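Local coordinates for protein beta-lactamase (Klebsiella pneumoniae, PDB 6HUH) that probably hydrolyses beta-lactam antibiotics to substituted beta-amino acids, as a class D beta-lactamase, at residues L109-G114 with G141-W146; D131-P136 with S148-I153; D190-H195 with A223-Q228. All blocks are in the same frame, centred on the assembly; numbering follows the deposited sequence.

Contact 1 of 3, residues L109-G114 with G141-W146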
ATOM      1  N   LEU A 109     -10.807  12.219 -11.226  1.00 31.81           N
ATOM      2  CA  LEU A 109      -9.724  13.141 -11.519  1.00 31.70           C
ATOM      3  C   LEU A 109      -9.984  13.897 -12.814  1.00 36.77           C
ATOM      4  O   LEU A 109      -9.888  15.125 -12.796  1.00 38.51           O
ATOM      5  CB  LEU A 109      -8.354  12.417 -11.547  1.00 31.17           C
ATOM      6  CG  LEU A 109      -7.174  13.067 -12.305  1.00 35.71           C
ATOM      7  CD1 LEU A 109      -6.822  14.446 -11.765  1.00 36.80           C
ATOM      8  CD2 LEU A 109      -5.956  12.228 -12.184  1.00 37.00           C
ATOM      9  N   THR A 110     -10.302  13.192 -13.926  1.00 32.40           N
ATOM     10  CA  THR A 110     -10.518  13.838 -15.236  1.00 32.46           C
ATOM     11  C   THR A 110     -11.716  14.794 -15.231  1.00 35.90           C
ATOM     12  O   THR A 110     -11.580  15.897 -15.758  1.00 34.81           O
ATOM     13  CB  THR A 110     -10.584  12.832 -16.391  1.00 38.56           C
ATOM     14  OG1 THR A 110     -11.697  11.946 -16.231  1.00 36.95           O
ATOM     15  CG2 THR A 110      -9.281  12.054 -16.577  1.00 34.26           C
ATOM     16  N   GLU A 111     -12.855  14.401 -14.589  1.00 33.97           N
ATOM     17  CA  GLU A 111     -14.069  15.243 -14.469  1.00 36.43           C
ATOM     18  C   GLU A 111     -13.760  16.566 -13.747  1.00 39.98           C
ATOM     19  O   GLU A 111     -14.336  17.603 -14.081  1.00 40.24           O
ATOM     20  CB  GLU A 111     -15.187  14.510 -13.715  1.00 38.85           C
ATOM     21  CG  GLU A 111     -16.002  13.559 -14.579  1.00 53.47           C
ATOM     22  CD  GLU A 111     -17.024  12.714 -13.835  1.00 74.47           C
ATOM     23  OE1 GLU A 111     -17.195  11.528 -14.205  1.00 58.44           O
ATOM     24  OE2 GLU A 111     -17.659  13.237 -12.890  1.00 70.93           O
ATOM     25  N   TRP A 112     -12.836  16.505 -12.768  1.00 34.83           N
ATOM     26  CA  TRP A 112     -12.333  17.622 -11.984  1.00 34.80           C
ATOM     27  C   TRP A 112     -11.375  18.510 -12.802  1.00 42.24           C
ATOM     28  O   TRP A 112     -11.344  19.720 -12.578  1.00 43.29           O
ATOM     29  CB  TRP A 112     -11.628  17.092 -10.727  1.00 31.92           C
ATOM     30  CG  TRP A 112     -11.079  18.168  -9.842  1.00 32.69           C
ATOM     31  CD1 TRP A 112     -11.713  18.774  -8.802  1.00 36.17           C
ATOM     32  CD2 TRP A 112      -9.782  18.774  -9.932  1.00 31.96           C
ATOM     33  NE1 TRP A 112     -10.898  19.727  -8.243  1.00 35.79           N
ATOM     34  CE2 TRP A 112      -9.704  19.746  -8.914  1.00 36.65           C
ATOM     35  CE3 TRP A 112      -8.673  18.583 -10.771  1.00 31.98           C
ATOM     36  CZ2 TRP A 112      -8.565  20.539  -8.723  1.00 35.99           C
ATOM     37  CZ3 TRP A 112      -7.546  19.365 -10.581  1.00 33.46           C
ATOM     38  CH2 TRP A 112      -7.500  20.331  -9.571  1.00 35.09           C
ATOM     39  N   LEU A 113     -10.543  17.913 -13.683  1.00 40.30           N
ATOM     40  CA  LEU A 113      -9.578  18.668 -14.498  1.00 40.97           C
ATOM     41  C   LEU A 113     -10.266  19.481 -15.579  1.00 46.93           C
ATOM     42  O   LEU A 113      -9.908  20.646 -15.814  1.00 47.47           O
ATOM     43  CB  LEU A 113      -8.582  17.724 -15.178  1.00 40.00           C
ATOM     44  CG  LEU A 113      -7.276  17.432 -14.473  1.00 44.37           C
ATOM     45  CD1 LEU A 113      -6.599  16.269 -15.141  1.00 44.64           C
ATOM     46  CD2 LEU A 113      -6.334  18.620 -14.522  1.00 46.98           C
ATOM     47  N   GLY A 114     -11.223  18.833 -16.242  1.00 43.30           N
ATOM     48  CA  GLY A 114     -11.940  19.385 -17.374  1.00 44.13           C
ATOM     49  C   GLY A 114     -11.269  18.889 -18.627  1.00 46.56           C
ATOM     50  O   GLY A 114     -10.075  18.575 -18.605  1.00 45.28           O
ATOM     51  N   GLY A 141     -15.222  11.239 -24.120  1.00 65.78           N
ATOM     52  CA  GLY A 141     -13.773  11.132 -24.219  1.00 63.16           C
ATOM     53  C   GLY A 141     -13.060  11.389 -22.904  1.00 64.43           C
ATOM     54  O   GLY A 141     -12.020  10.784 -22.626  1.00 62.67           O
ATOM     55  N   LEU A 142     -13.624  12.282 -22.075  1.00 59.83           N
ATOM     56  CA  LEU A 142     -13.064  12.687 -20.786  1.00 57.63           C
ATOM     57  C   LEU A 142     -12.828  11.540 -19.805  1.00 58.47           C
ATOM     58  O   LEU A 142     -11.830  11.555 -19.082  1.00 57.42           O
ATOM     59  CB  LEU A 142     -13.946  13.778 -20.141  1.00 58.56           C
ATOM     60  CG  LEU A 142     -13.447  14.435 -18.850  1.00 62.01           C
ATOM     61  CD1 LEU A 142     -12.098  15.129 -19.050  1.00 61.27           C
ATOM     62  CD2 LEU A 142     -14.471  15.399 -18.312  1.00 65.34           C
ATOM     63  N   THR A 143     -13.741  10.566 -19.765  1.00 52.92           N
ATOM     64  CA  THR A 143     -13.644   9.472 -18.801  1.00 50.38           C
ATOM     65  C   THR A 143     -13.374   8.111 -19.438  1.00 51.07           C
ATOM     66  O   THR A 143     -13.153   7.142 -18.708  1.00 49.87           O
ATOM     67  CB  THR A 143     -14.907   9.446 -17.926  1.00 58.58           C
ATOM     68  OG1 THR A 143     -16.040   9.121 -18.737  1.00 59.95           O
ATOM     69  CG2 THR A 143     -15.145  10.761 -17.190  1.00 56.79           C
ATOM     70  N   GLN A 144     -13.377   8.034 -20.786  1.00 45.91           N
ATOM     71  CA  GLN A 144     -13.233   6.775 -21.517  1.00 44.15           C
ATOM     72  C   GLN A 144     -12.177   6.735 -22.617  1.00 46.78           C
ATOM     73  O   GLN A 144     -12.160   5.745 -23.344  1.00 47.21           O
ATOM     74  CB  GLN A 144     -14.603   6.396 -22.123  1.00 46.56           C
ATOM     75  CG  GLN A 144     -15.113   5.013 -21.745  1.00 54.75           C
ATOM     76  CD  GLN A 144     -15.691   4.960 -20.354  1.00 66.55           C
ATOM     77  OE1 GLN A 144     -15.241   4.184 -19.497  1.00 61.51           O
ATOM     78  NE2 GLN A 144     -16.721   5.778 -20.122  1.00 54.55           N
ATOM     79  N   ALA A 145     -11.315   7.770 -22.763  1.00 42.20           N
ATOM     80  CA  ALA A 145     -10.320   7.835 -23.845  1.00 42.16           C
ATOM     81  C   ALA A 145      -9.267   6.729 -23.829  1.00 46.89           C
ATOM     82  O   ALA A 145      -8.938   6.186 -24.888  1.00 47.89           O
ATOM     83  CB  ALA A 145      -9.645   9.194 -23.879  1.00 42.98           C
ATOM     84  N   TRP A 146      -8.738   6.405 -22.644  1.00 43.17           N
ATOM     85  CA  TRP A 146      -7.714   5.380 -22.439  1.00 42.63           C
ATOM     86  C   TRP A 146      -8.303   3.972 -22.334  1.00 50.00           C
ATOM     87  O   TRP A 146      -7.606   2.991 -22.607  1.00 50.68           O
ATOM     88  CB  TRP A 146      -6.851   5.724 -21.220  1.00 40.17           C
ATOM     89  CG  TRP A 146      -7.589   5.797 -19.903  1.00 40.89           C
ATOM     90  CD1 TRP A 146      -7.518   4.896 -18.880  1.00 43.35           C
ATOM     91  CD2 TRP A 146      -8.429   6.869 -19.434  1.00 40.90           C
ATOM     92  NE1 TRP A 146      -8.291   5.313 -17.824  1.00 42.58           N
ATOM     93  CE2 TRP A 146      -8.861   6.523 -18.136  1.00 44.36           C
ATOM     94  CE3 TRP A 146      -8.869   8.088 -19.990  1.00 42.56           C
ATOM     95  CZ2 TRP A 146      -9.738   7.328 -17.405  1.00 43.68           C
ATOM     96  CZ3 TRP A 146      -9.730   8.888 -19.254  1.00 43.93           C
ATOM     97  CH2 TRP A 146     -10.151   8.509 -17.978  1.00 44.04           C
TER
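Leu142 and Thr110 carry most of this contact, in which the last turn of helix 103-113 packs against the short, weakly bonded helix 141-144 within the helical part of the class D beta-lactamase fold. With CG anti to its backbone N (chi1 -174°), Leu142 sends its isobutyl fork against the neighbouring helix end. CD1 lies 3.4 Å from the carbonyl O of Thr110 and also reaches the backbone of Gly114, while CD2 rests 3.9 Å from CA of Glu111. Thr110 answers from the other helix. Its OG1 stands 2.9 Å from the carbonyl O of Leu142 and also has the carbonyl O of Gln107, one turn back in its own helix, within reach. The methyl CG2 of Thr110 meets the indole of Trp146 obliquely, 3.9 Å from CH2. The carbonyl O of Leu142 also sits at the edge of that indole, in its plane. NE1 of Trp146 hydrogen-bonds the carboxylated Lys54, which places the contact beside the active site. From side chain to side chain, Trp146 is about 6 Å from Ser51, the predicted acylated serine. Phe118 of helix 115-124 touches both Leu142 and Trp146. At the margin of the contact, the carboxylate oxygen OE1 of Glu111 comes within 3.7 Å of the methyl CG2 of Thr143.

Contact 2 of 3, residues D131-P136 with S148-I153; sequences DLSGNP and SSSLAI
Ser150 points its hydroxyl into the bend formed by Asp131 to Gly134, and the polar part of the contact is organised about that oxygen. OG donates to the carbonyl O of Asp131 at 2.7 Å, arriving from above the carbonyl plane, about 50° out of it. The same OG accepts a weak bond from the backbone N of Gly134, at 3.0 Å. A chi1 of 63°, which sets OG between the backbone N and the carbonyl carbon of Ser150, brings it to both partners. The carboxylate of Asp131 turns instead to its own loop: OD1 takes the backbone N of Ser133 at 3.1 Å, nearly along the C-O axis, closing an Asx turn, and accepts from OG of Ser133 at 2.7 Å, on the syn side but tilted 28° out of the carboxylate plane. Held by these two donors, OD1 lies 3.6 Å from CB of Ser150. Segment 148-153, following Trp146, probably corresponds to the omega-loop region of class D enzymes, whereas segment 131-136 comes just after the Tyr-Gly-Asn motif. Asn129 of that motif ties the two together, its ND2 bonding the carbonyl O of Ser150 and its OD1 the backbone N of Asp131. Beyond the polar centre, Leu132 and Leu151 run alongside each other in the same direction, with their CD2 methyls 3.9 Å apart; Phe118 flanks Leu132 and Phe53 flanks Leu151. On the Asn135 side, OD1 of that amide approaches CB of Ser149 at 3.4 Å, while its ND2 bonds OD1 of Asp140. The hydroxyl of Ser149 is likewise engaged away from Asn135, with the carbonyl oxygens of Gln144 and Ala145.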
ATOM      1  N   ASP A 131      -5.287  11.373 -29.141  1.00 39.11           N
ATOM      2  CA  ASP A 131      -6.722  11.367 -29.432  1.00 40.32           C
ATOM      3  C   ASP A 131      -7.574  11.074 -28.206  1.00 43.82           C
ATOM      4  O   ASP A 131      -7.605   9.940 -27.730  1.00 42.83           O
ATOM      5  CB  ASP A 131      -7.051  10.396 -30.570  1.00 42.85           C
ATOM      6  CG  ASP A 131      -8.333  10.738 -31.300  1.00 54.74           C
ATOM      7  OD1 ASP A 131      -9.278  11.240 -30.645  1.00 52.98           O
ATOM      8  OD2 ASP A 131      -8.389  10.519 -32.533  1.00 65.70           O
ATOM      9  N   LEU A 132      -8.261  12.093 -27.689  1.00 41.23           N
ATOM     10  CA  LEU A 132      -9.109  11.904 -26.505  1.00 41.35           C
ATOM     11  C   LEU A 132     -10.589  12.134 -26.843  1.00 49.70           C
ATOM     12  O   LEU A 132     -11.356  12.575 -25.987  1.00 50.08           O
ATOM     13  CB  LEU A 132      -8.651  12.786 -25.315  1.00 40.02           C
ATOM     14  CG  LEU A 132      -7.144  12.949 -25.091  1.00 43.19           C
ATOM     15  CD1 LEU A 132      -6.860  14.125 -24.239  1.00 42.97           C
ATOM     16  CD2 LEU A 132      -6.517  11.700 -24.486  1.00 45.33           C
ATOM     17  N   SER A 133     -10.988  11.826 -28.092  1.00 48.15           N
ATOM     18  CA  SER A 133     -12.363  11.998 -28.550  1.00 50.02           C
ATOM     19  C   SER A 133     -13.289  10.909 -28.028  1.00 54.19           C
ATOM     20  O   SER A 133     -14.501  11.120 -27.947  1.00 54.72           O
ATOM     21  CB  SER A 133     -12.416  12.083 -30.070  1.00 56.33           C
ATOM     22  OG  SER A 133     -11.911  10.909 -30.679  1.00 68.92           O
ATOM     23  N   GLY A 134     -12.701   9.773 -27.659  1.00 51.20           N
ATOM     24  CA  GLY A 134     -13.405   8.611 -27.127  1.00 52.00           C
ATOM     25  C   GLY A 134     -14.098   7.764 -28.181  1.00 59.52           C
ATOM     26  O   GLY A 134     -13.656   7.678 -29.338  1.00 58.28           O
ATOM     27  N   ASN A 135     -15.205   7.130 -27.762  1.00 59.13           N
ATOM     28  CA  ASN A 135     -16.031   6.251 -28.594  1.00 61.36           C
ATOM     29  C   ASN A 135     -16.836   7.075 -29.609  1.00 69.11           C
ATOM     30  O   ASN A 135     -17.145   8.232 -29.316  1.00 69.50           O
ATOM     31  CB  ASN A 135     -16.962   5.414 -27.713  1.00 62.85           C
ATOM     32  CG  ASN A 135     -16.244   4.736 -26.570  1.00 81.63           C
ATOM     33  OD1 ASN A 135     -15.393   3.858 -26.761  1.00 76.66           O
ATOM     34  ND2 ASN A 135     -16.539   5.170 -25.358  1.00 68.88           N
ATOM     35  N   PRO A 136     -17.172   6.526 -30.804  1.00 68.04           N
ATOM     36  CA  PRO A 136     -17.904   7.325 -31.795  1.00 70.69           C
ATOM     37  C   PRO A 136     -19.360   7.578 -31.427  1.00 77.41           C
ATOM     38  O   PRO A 136     -20.086   6.649 -31.080  1.00 77.03           O
ATOM     39  CB  PRO A 136     -17.766   6.510 -33.090  1.00 73.82           C
ATOM     40  CG  PRO A 136     -16.743   5.454 -32.797  1.00 75.76           C
ATOM     41  CD  PRO A 136     -16.869   5.190 -31.345  1.00 69.62           C
ATOM     42  N   SER A 148      -9.643   1.462 -23.914  1.00 52.31           N
ATOM     43  CA  SER A 148      -9.699   0.748 -25.201  1.00 53.28           C
ATOM     44  C   SER A 148     -10.562   1.479 -26.272  1.00 57.60           C
ATOM     45  O   SER A 148     -11.515   0.899 -26.814  1.00 59.16           O
ATOM     46  CB  SER A 148     -10.135  -0.706 -25.003  1.00 58.12           C
ATOM     47  OG  SER A 148      -9.179  -1.458 -24.272  1.00 66.77           O
ATOM     48  N   SER A 149     -10.223   2.761 -26.564  1.00 51.51           N
ATOM     49  CA  SER A 149     -10.966   3.562 -27.537  1.00 50.77           C
ATOM     50  C   SER A 149     -10.047   4.439 -28.434  1.00 49.96           C
ATOM     51  O   SER A 149      -9.179   3.890 -29.118  1.00 48.54           O
ATOM     52  CB  SER A 149     -12.059   4.375 -26.841  1.00 53.59           C
ATOM     53  OG  SER A 149     -11.523   5.355 -25.969  1.00 54.95           O
ATOM     54  N   SER A 150     -10.252   5.784 -28.426  1.00 43.25           N
ATOM     55  CA  SER A 150      -9.540   6.782 -29.220  1.00 41.03           C
ATOM     56  C   SER A 150      -8.045   6.805 -29.006  1.00 38.80           C
ATOM     57  O   SER A 150      -7.306   6.687 -29.974  1.00 36.95           O
ATOM     58  CB  SER A 150     -10.126   8.169 -28.987  1.00 44.81           C
ATOM     59  OG  SER A 150      -9.962   8.569 -27.637  1.00 47.86           O
ATOM     60  N   LEU A 151      -7.600   6.964 -27.749  1.00 33.70           N
ATOM     61  CA  LEU A 151      -6.185   7.024 -27.381  1.00 31.38           C
ATOM     62  C   LEU A 151      -5.453   5.702 -27.645  1.00 33.61           C
ATOM     63  O   LEU A 151      -6.025   4.615 -27.465  1.00 33.89           O
ATOM     64  CB  LEU A 151      -6.011   7.513 -25.926  1.00 30.24           C
ATOM     65  CG  LEU A 151      -4.609   7.980 -25.474  1.00 34.08           C
ATOM     66  CD1 LEU A 151      -4.102   9.188 -26.283  1.00 35.92           C
ATOM     67  CD2 LEU A 151      -4.620   8.341 -24.026  1.00 32.86           C
ATOM     68  N   ALA A 152      -4.201   5.819 -28.143  1.00 27.60           N
ATOM     69  CA  ALA A 152      -3.303   4.719 -28.484  1.00 25.54           C
ATOM     70  C   ALA A 152      -1.838   5.170 -28.403  1.00 27.20           C
ATOM     71  O   ALA A 152      -1.479   6.255 -28.864  1.00 26.93           O
ATOM     72  CB  ALA A 152      -3.623   4.195 -29.883  1.00 26.92           C
ATOM     73  N   ILE A 153      -1.009   4.347 -27.795  1.00 23.48           N
ATOM     74  CA  ILE A 153       0.418   4.619 -27.672  1.00 24.48           C
ATOM     75  C   ILE A 153       1.239   3.389 -28.117  1.00 31.94           C
ATOM     76  O   ILE A 153       0.850   2.236 -27.859  1.00 33.26           O
ATOM     77  CB  ILE A 153       0.802   5.156 -26.252  1.00 26.75           C
ATOM     78  CG1 ILE A 153       2.248   5.751 -26.221  1.00 25.65           C
ATOM     79  CG2 ILE A 153       0.576   4.104 -25.144  1.00 26.61           C
ATOM     80  CD1 ILE A 153       2.509   6.784 -25.110  1.00 10.16           C
TER

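Contact 3 of 3, residues D190-H195 with A223-Q228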
ATOM      1  N   ASP A 190      18.452  -5.972  -6.249  1.00 54.25           N
ATOM      2  CA  ASP A 190      19.693  -5.491  -5.598  1.00 57.22           C
ATOM      3  C   ASP A 190      19.493  -4.048  -5.032  1.00 60.33           C
ATOM      4  O   ASP A 190      18.601  -3.841  -4.200  1.00 59.60           O
ATOM      5  CB  ASP A 190      20.954  -5.631  -6.503  1.00 60.58           C
ATOM      6  CG  ASP A 190      22.304  -5.629  -5.764  1.00 78.48           C
ATOM      7  OD1 ASP A 190      22.657  -4.583  -5.164  1.00 81.17           O
ATOM      8  OD2 ASP A 190      23.036  -6.657  -5.840  1.00 83.67           O
ATOM      9  N   GLY A 191      20.262  -3.078  -5.527  1.00 55.63           N
ATOM     10  CA  GLY A 191      20.146  -1.694  -5.081  1.00 54.69           C
ATOM     11  C   GLY A 191      19.268  -0.828  -5.963  1.00 53.87           C
ATOM     12  O   GLY A 191      19.125   0.370  -5.705  1.00 54.50           O
ATOM     13  N   TRP A 192      18.677  -1.431  -7.002  1.00 44.98           N
ATOM     14  CA  TRP A 192      17.824  -0.768  -7.971  1.00 41.10           C
ATOM     15  C   TRP A 192      16.403  -0.594  -7.440  1.00 43.31           C
ATOM     16  O   TRP A 192      15.825  -1.513  -6.844  1.00 42.60           O
ATOM     17  CB  TRP A 192      17.832  -1.525  -9.318  1.00 38.26           C
ATOM     18  CG  TRP A 192      19.178  -1.525  -9.979  1.00 40.36           C
ATOM     19  CD1 TRP A 192      20.228  -2.354  -9.710  1.00 45.06           C
ATOM     20  CD2 TRP A 192      19.628  -0.628 -11.004  1.00 40.05           C
ATOM     21  NE1 TRP A 192      21.311  -2.018 -10.492  1.00 44.99           N
ATOM     22  CE2 TRP A 192      20.975  -0.953 -11.285  1.00 44.93           C
ATOM     23  CE3 TRP A 192      19.029   0.444 -11.697  1.00 40.06           C
ATOM     24  CZ2 TRP A 192      21.727  -0.266 -12.240  1.00 44.54           C
ATOM     25  CZ3 TRP A 192      19.779   1.126 -12.645  1.00 41.85           C
ATOM     26  CH2 TRP A 192      21.110   0.766 -12.907  1.00 44.06           C
ATOM     27  N   GLN A 193      15.856   0.601  -7.654  1.00 38.24           N
ATOM     28  CA  GLN A 193      14.513   0.983  -7.266  1.00 36.69           C
ATOM     29  C   GLN A 193      13.654   0.818  -8.493  1.00 39.01           C
ATOM     30  O   GLN A 193      13.937   1.433  -9.512  1.00 38.53           O
ATOM     31  CB  GLN A 193      14.488   2.438  -6.770  1.00 38.48           C
ATOM     32  CG  GLN A 193      14.923   2.620  -5.315  1.00 52.82           C
ATOM     33  CD  GLN A 193      14.604   4.011  -4.830  1.00 79.91           C
ATOM     34  OE1 GLN A 193      13.442   4.366  -4.579  1.00 69.91           O
ATOM     35  NE2 GLN A 193      15.633   4.838  -4.703  1.00 84.23           N
ATOM     36  N   ILE A 194      12.641  -0.051  -8.419  1.00 35.02           N
ATOM     37  CA  ILE A 194      11.748  -0.349  -9.549  1.00 32.76           C
ATOM     38  C   ILE A 194      10.403   0.424  -9.458  1.00 33.24           C
ATOM     39  O   ILE A 194       9.740   0.415  -8.428  1.00 33.38           O
ATOM     40  CB  ILE A 194      11.550  -1.892  -9.701  1.00 36.05           C
ATOM     41  CG1 ILE A 194      12.896  -2.700  -9.575  1.00 38.02           C
ATOM     42  CG2 ILE A 194      10.772  -2.278 -10.970  1.00 35.69           C
ATOM     43  CD1 ILE A 194      14.034  -2.461 -10.581  1.00 44.77           C
ATOM     44  N   HIS A 195      10.026   1.095 -10.525  1.00 26.87           N
ATOM     45  CA  HIS A 195       8.761   1.802 -10.581  1.00 25.97           C
ATOM     46  C   HIS A 195       8.108   1.282 -11.837  1.00 30.17           C
ATOM     47  O   HIS A 195       8.778   1.208 -12.866  1.00 31.27           O
ATOM     48  CB  HIS A 195       8.982   3.312 -10.644  1.00 26.91           C
ATOM     49  CG  HIS A 195       9.891   3.839  -9.571  1.00 31.85           C
ATOM     50  ND1 HIS A 195       9.392   4.419  -8.412  1.00 33.44           N
ATOM     51  CD2 HIS A 195      11.243   3.873  -9.525  1.00 34.88           C
ATOM     52  CE1 HIS A 195      10.449   4.792  -7.710  1.00 34.23           C
ATOM     53  NE2 HIS A 195      11.583   4.489  -8.340  1.00 35.55           N
ATOM     54  N   ALA A 223      13.788   1.737 -13.693  1.00 32.03           N
ATOM     55  CA  ALA A 223      14.611   1.261 -12.603  1.00 32.62           C
ATOM     56  C   ALA A 223      15.727   2.279 -12.360  1.00 40.30           C
ATOM     57  O   ALA A 223      16.362   2.748 -13.311  1.00 40.47           O
ATOM     58  CB  ALA A 223      15.204  -0.071 -12.984  1.00 33.76           C
ATOM     59  N   SER A 224      15.969   2.630 -11.095  1.00 39.74           N
ATOM     60  CA  SER A 224      17.018   3.597 -10.768  1.00 41.66           C
ATOM     61  C   SER A 224      17.980   3.133  -9.660  1.00 46.88           C
ATOM     62  O   SER A 224      17.607   2.376  -8.773  1.00 47.10           O
ATOM     63  CB  SER A 224      16.412   4.962 -10.441  1.00 45.65           C
ATOM     64  OG  SER A 224      15.426   4.916  -9.420  1.00 54.18           O
ATOM     65  N   LYS A 225      19.224   3.577  -9.738  1.00 43.94           N
ATOM     66  CA  LYS A 225      20.279   3.288  -8.772  1.00 45.56           C
ATOM     67  C   LYS A 225      21.224   4.466  -8.921  1.00 52.49           C
ATOM     68  O   LYS A 225      22.051   4.508  -9.844  1.00 52.61           O
ATOM     69  CB  LYS A 225      20.972   1.949  -9.061  1.00 47.36           C
ATOM     70  CG  LYS A 225      21.560   1.305  -7.831  1.00 57.99           C
ATOM     71  CD  LYS A 225      22.465   0.140  -8.177  1.00 68.59           C
ATOM     72  CE  LYS A 225      23.085  -0.483  -6.953  1.00 79.90           C
ATOM     73  NZ  LYS A 225      22.968  -1.966  -6.978  1.00 91.27           N
ATOM     74  N   GLN A 226      21.000   5.477  -8.059  1.00 50.80           N
ATOM     75  CA  GLN A 226      21.656   6.790  -7.984  1.00 52.60           C
ATOM     76  C   GLN A 226      21.629   7.489  -9.363  1.00 55.88           C
ATOM     77  O   GLN A 226      20.537   7.816  -9.848  1.00 52.18           O
ATOM     78  CB  GLN A 226      23.060   6.782  -7.300  1.00 57.35           C
ATOM     79  CG  GLN A 226      24.028   5.639  -7.621  1.00 77.62           C
ATOM     80  CD  GLN A 226      24.783   5.168  -6.388  1.00100.12           C
ATOM     81  OE1 GLN A 226      25.695   5.839  -5.879  1.00100.15           O
ATOM     82  NE2 GLN A 226      24.449   3.979  -5.904  1.00 89.03           N
ATOM     83  N   ASP A 227      22.794   7.692  -9.990  1.00 55.83           N
ATOM     84  CA  ASP A 227      22.920   8.327 -11.300  1.00 55.98           C
ATOM     85  C   ASP A 227      22.176   7.536 -12.403  1.00 56.88           C
ATOM     86  O   ASP A 227      21.325   8.107 -13.109  1.00 55.67           O
ATOM     87  CB  ASP A 227      24.418   8.556 -11.666  1.00 61.02           C
ATOM     88  CG  ASP A 227      25.454   7.592 -11.065  1.00 76.58           C
ATOM     89  OD1 ASP A 227      25.137   6.382 -10.921  1.00 76.79           O
ATOM     90  OD2 ASP A 227      26.584   8.043 -10.766  1.00 85.68           O
ATOM     91  N   GLN A 228      22.470   6.221 -12.503  1.00 51.15           N
ATOM     92  CA  GLN A 228      21.924   5.331 -13.522  1.00 49.11           C
ATOM     93  C   GLN A 228      20.412   5.127 -13.462  1.00 50.35           C
ATOM     94  O   GLN A 228      19.843   4.940 -12.392  1.00 50.56           O
ATOM     95  CB  GLN A 228      22.646   3.978 -13.517  1.00 51.54           C
ATOM     96  CG  GLN A 228      24.116   4.080 -13.915  1.00 71.91           C
ATOM     97  CD  GLN A 228      24.557   2.942 -14.791  1.00 93.60           C
ATOM     98  OE1 GLN A 228      24.788   1.817 -14.329  1.00 89.78           O
ATOM     99  NE2 GLN A 228      24.729   3.227 -16.075  1.00 87.77           N
TER
HETATM  100  O   HOH W   1      24.043  -2.225  -4.204  1.00 50.92           O
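Trp192 lays one face of its indole against the aliphatic chain of Lys225, a CH-pi contact with CB 3.5 Å from the centroid of the Trp192 six-membered ring and only 12° off its normal. Further along, CD of Lys225 passes 3.4 Å from NE1 of Trp192. The carbonyl carbon of Ala223 lies at the indole edge, in plane, while CB of Gln228 approaches obliquely, 3.6 Å from CH2 of Trp192. The second ring, His195, has the hydroxyl of Ser224 at its edge; it stacks with Trp222 and bonds the carbonyl O of Ala181 through ND1. The rings hang on the antiparallel pairing of strands 192-201 and 215-225 in the central sheet. Gln193 and Ser224 form a hydrogen-bonded pair, Gln193 N to Ser224 O at 2.7 Å (170°) and Ser224 N to Gln193 O at 2.8 Å. Next to it, the non-hydrogen-bonded pair puts CD1 of Ile194 3.6 Å from CB of Ala223. Leu261 and Leu264 of helix 245-264 touch the side chain of Trp192. Extended past CG and bent only at its last torsion, Lys225 carries NZ to within 3.2 Å of OD1 of Asp190, a salt bridge whose hydrogen bond is weak; a water donates to OD1 and accepts from NZ. The lysine thus does two jobs, its methylenes packing on Trp192 and its ammonium probably held near solvent by charge and water.

In the fold
All three contacts are partly buried, yet they differ in kind. Contacts 1 and 2 interlock, with centres 12 Å apart: their segments alternate along the chain, so that 141-146 is followed closely by 148-153, and Leu151 N probably hydrogen-bonds Ala145 O between them. Contact 1 joins helix end to short helix, mainly through a leucine fork and one threonine, and lies beside the predicted catalytic serine. Contact 2 has neither helix nor strand and depends on side-chain and backbone polar bonds to hold two loops. Contact 3 stands on the opposite side of the chain's centre, 32 to 33 Å from the other centres, where regular strand pairing grades into an exposed charged fringe, away from the annotated sites.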